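Local coordinates for protein mannan endo-1,4-beta-mannosidase (Mytilus edulis, PDB 2C0H) that hydrolyses internal beta-1,4-mannosidic linkages in the backbones of mannans, galactomannans and glucomannans, at residues Glu71-Phe76 against Gly84-Leu89. The protein carries 3 engineered substitutions. Numbering follows the deposited sequence.
Sequences ESTPEF and GIDNTL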
ATOM      1  N   GLU A  71       1.496  12.722  12.793  1.00 18.04           N
ATOM      2  CA  GLU A  71       1.048  12.991  14.174  1.00 18.48           C
ATOM      3  C   GLU A  71       2.095  12.705  15.273  1.00 18.70           C
ATOM      4  O   GLU A  71       2.244  13.508  16.203  1.00 19.70           O
ATOM      5  CB  GLU A  71      -0.226  12.179  14.483  1.00 19.13           C
ATOM      6  CG  GLU A  71      -1.491  12.624  13.728  1.00 21.17           C
ATOM      7  CD  GLU A  71      -1.774  11.886  12.418  1.00 23.85           C
ATOM      8  OE1 GLU A  71      -2.974  11.689  12.099  1.00 24.09           O
ATOM      9  OE2 GLU A  71      -0.824  11.534  11.687  1.00 20.32           O
ATOM     10  N   SER A  72       2.784  11.561  15.195  1.00 17.64           N
ATOM     11  CA  SER A  72       3.771  11.152  16.217  1.00 17.86           C
ATOM     12  C   SER A  72       5.159  10.820  15.657  1.00 17.15           C
ATOM     13  O   SER A  72       6.148  10.941  16.375  1.00 17.23           O
ATOM     14  CB  SER A  72       3.242   9.998  17.089  1.00 18.86           C
ATOM     15  OG  SER A  72       3.119   8.793  16.367  1.00 22.81           O
ATOM     16  N   THR A  73       5.227  10.406  14.393  1.00 15.65           N
ATOM     17  CA  THR A  73       6.491  10.107  13.704  1.00 15.94           C
ATOM     18  C   THR A  73       6.377  10.581  12.243  1.00 15.07           C
ATOM     19  O   THR A  73       5.294  10.647  11.693  1.00 14.04           O
ATOM     20  CB  THR A  73       6.836   8.592  13.727  1.00 15.82           C
ATOM     21  OG1 THR A  73       5.916   7.871  12.888  1.00 17.52           O
ATOM     22  CG2 THR A  73       6.794   8.006  15.159  1.00 17.01           C
ATOM     23  N   PRO A  74       7.493  10.978  11.606  1.00 14.12           N
ATOM     24  CA  PRO A  74       8.819  11.187  12.162  1.00 15.04           C
ATOM     25  C   PRO A  74       8.871  12.478  12.975  1.00 15.70           C
ATOM     26  O   PRO A  74       7.826  13.061  13.249  1.00 15.73           O
ATOM     27  CB  PRO A  74       9.681  11.287  10.900  1.00 14.18           C
ATOM     28  CG  PRO A  74       8.822  11.899   9.916  1.00 14.61           C
ATOM     29  CD  PRO A  74       7.450  11.313  10.172  1.00 14.22           C
ATOM     30  N   GLU A  75      10.073  12.936  13.342  1.00 16.17           N
ATOM     31  CA  GLU A  75      10.227  14.193  14.072  1.00 16.30           C
ATOM     32  C   GLU A  75      10.376  15.390  13.119  1.00 16.30           C
ATOM     33  O   GLU A  75      11.218  15.354  12.221  1.00 17.08           O
ATOM     34  CB  GLU A  75      11.446  14.113  14.998  1.00 17.54           C
ATOM     35  CG  GLU A  75      11.409  12.955  15.998  1.00 20.74           C
ATOM     36  CD  GLU A  75      10.117  12.902  16.819  1.00 26.68           C
ATOM     37  OE1 GLU A  75       9.918  13.801  17.668  1.00 31.60           O
ATOM     38  OE2 GLU A  75       9.301  11.955  16.633  1.00 31.98           O
ATOM     39  N   PHE A  76       9.559  16.424  13.317  1.00 15.43           N
ATOM     40  CA  PHE A  76       9.554  17.649  12.485  1.00 15.40           C
ATOM     41  C   PHE A  76      10.080  18.860  13.252  1.00 15.72           C
ATOM     42  O   PHE A  76       9.805  19.011  14.454  1.00 16.45           O
ATOM     43  CB  PHE A  76       8.134  17.984  12.011  1.00 15.47           C
ATOM     44  CG  PHE A  76       7.571  17.025  11.008  1.00 15.17           C
ATOM     45  CD1 PHE A  76       7.640  17.300   9.647  1.00 15.17           C
ATOM     46  CD2 PHE A  76       6.959  15.852  11.420  1.00 14.96           C
ATOM     47  CE1 PHE A  76       7.112  16.425   8.711  1.00 15.72           C
ATOM     48  CE2 PHE A  76       6.433  14.975  10.484  1.00 14.61           C
ATOM     49  CZ  PHE A  76       6.515  15.260   9.143  1.00 15.46           C
ATOM     50  N   GLY A  84      14.732  13.786  12.182  1.00 16.12           N
ATOM     51  CA  GLY A  84      15.154  12.456  12.551  1.00 16.86           C
ATOM     52  C   GLY A  84      13.966  11.630  12.962  1.00 17.26           C
ATOM     53  O   GLY A  84      12.830  11.969  12.632  1.00 16.77           O
ATOM     54  N   ILE A  85      14.264  10.539  13.660  1.00 18.69           N
ATOM     55  CA  ILE A  85      13.263   9.644  14.206  1.00 19.47           C
ATOM     56  C   ILE A  85      13.574   9.365  15.669  1.00 19.91           C
ATOM     57  O   ILE A  85      14.734   9.422  16.115  1.00 20.42           O
ATOM     58  CB  ILE A  85      13.182   8.325  13.390  1.00 19.59           C
ATOM     59  CG1 ILE A  85      14.539   7.605  13.353  1.00 20.81           C
ATOM     60  CG2 ILE A  85      12.667   8.623  11.982  1.00 19.98           C
ATOM     61  CD1 ILE A  85      14.527   6.320  12.554  1.00 20.59           C
ATOM     62  N   ASP A  86      12.536   9.061  16.433  1.00 20.82           N
ATOM     63  CA  ASP A  86      12.725   8.834  17.849  1.00 21.19           C
ATOM     64  C   ASP A  86      13.411   7.481  18.083  1.00 21.27           C
ATOM     65  O   ASP A  86      13.383   6.593  17.215  1.00 20.83           O
ATOM     66  CB  ASP A  86      11.404   8.929  18.580  1.00 21.86           C
ATOM     67  CG  ASP A  86      10.540   7.751  18.327  1.00 23.69           C
ATOM     68  OD1 ASP A  86       9.748   7.805  17.358  1.00 27.25           O
ATOM     69  OD2 ASP A  86      10.680   6.768  19.086  1.00 26.27           O
ATOM     70  N   ASN A  87      14.044   7.344  19.245  1.00 21.33           N
ATOM     71  CA  ASN A  87      14.980   6.240  19.478  1.00 21.19           C
ATOM     72  C   ASN A  87      14.372   4.854  19.712  1.00 20.46           C
ATOM     73  O   ASN A  87      15.112   3.883  19.862  1.00 20.91           O
ATOM     74  CB  ASN A  87      15.988   6.576  20.591  1.00 22.40           C
ATOM     75  CG  ASN A  87      15.340   6.835  21.932  1.00 24.49           C
ATOM     76  OD1 ASN A  87      14.234   6.364  22.214  1.00 29.31           O
ATOM     77  ND2 ASN A  87      16.040   7.591  22.785  1.00 29.72           N
ATOM     78  N   THR A  88      13.047   4.752  19.732  1.00 19.47           N
ATOM     79  CA  THR A  88      12.410   3.438  19.768  1.00 19.26           C
ATOM     80  C   THR A  88      11.582   3.123  18.520  1.00 18.04           C
ATOM     81  O   THR A  88      10.941   2.070  18.470  1.00 17.69           O
ATOM     82  CB  THR A  88      11.547   3.249  21.040  1.00 19.87           C
ATOM     83  OG1 THR A  88      10.574   4.292  21.111  1.00 22.19           O
ATOM     84  CG2 THR A  88      12.417   3.281  22.280  1.00 21.59           C
ATOM     85  N   LEU A  89      11.597   3.978  17.492  1.00 16.64           N
ATOM     86  CA  LEU A  89      10.832   3.666  16.268  1.00 16.44           C
ATOM     87  C   LEU A  89      11.319   2.371  15.623  1.00 15.84           C
ATOM     88  O   LEU A  89      10.535   1.459  15.357  1.00 14.35           O
ATOM     89  CB  LEU A  89      10.868   4.818  15.252  1.00 16.20           C
ATOM     90  CG  LEU A  89      10.147   4.576  13.912  1.00 15.39           C
ATOM     91  CD1 LEU A  89       8.672   4.174  14.140  1.00 14.95           C
ATOM     92  CD2 LEU A  89      10.226   5.776  12.971  1.00 17.52           C
TER
HETATM   93  O   HOH W   1       9.899   9.568  15.344  1.00 25.11           O
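Glu75 N donates a hydrogen bond to Gly84 O at 3.0 Å, nearly straight at the hydrogen (160°). The side chain then passes over the Gly84 carbonyl and crosses that of Asp86 at a slant. Glu75 CB rests on the same carbonyl, 3.5 Å from Gly84 O. CG stands anti to the carbonyl carbon of Glu75 (chi1 -57°), which lays it over the backbone of Ile85 and Asp86, with Glu75 CG 4.1 Å from Asp86 N. A bend at chi2 turns the carboxylate toward Asp86.

There Glu75 OE2 takes a hydrogen bond from a water at 2.8 Å. The same water donates to Asp86 OD1 at 2.7 Å and accepts from Asp86 N. The two carboxylates are almost perpendicular (83°), with Glu75 OE2 and Asp86 OD1 4.2 Å apart. The shared water probably eases the repulsion between them. His37 adds a weak hydrogen bond to Glu75 OE2.

The other oxygen of Asp86 faces its own turn. OD2 accepts from Thr88 N, above the carboxylate plane, and forms an Asx turn just before helix 89-102. His37 N is a further donor to OD2.

Methyl groups fill in next to the carboxylate: Thr73 CG2 sits 3.7 Å from Asp86 OD1 and also reaches Leu89 CD1, while Thr73 OG1 bonds to His67 ND1. Pro74, after a cis peptide bond, sets its CB 4.1 Å from Ile85 CG2.

The contact closes the base of a small two-stranded hairpin, 75-76 with 82-84. This hairpin belongs to the excursion between barrel strand 61-68 and helix 89-102 of the TIM barrel. Helix 131-149 lies against this contact, with Ala141 touching both Pro74 and Ile85 and Met145 touching Leu89.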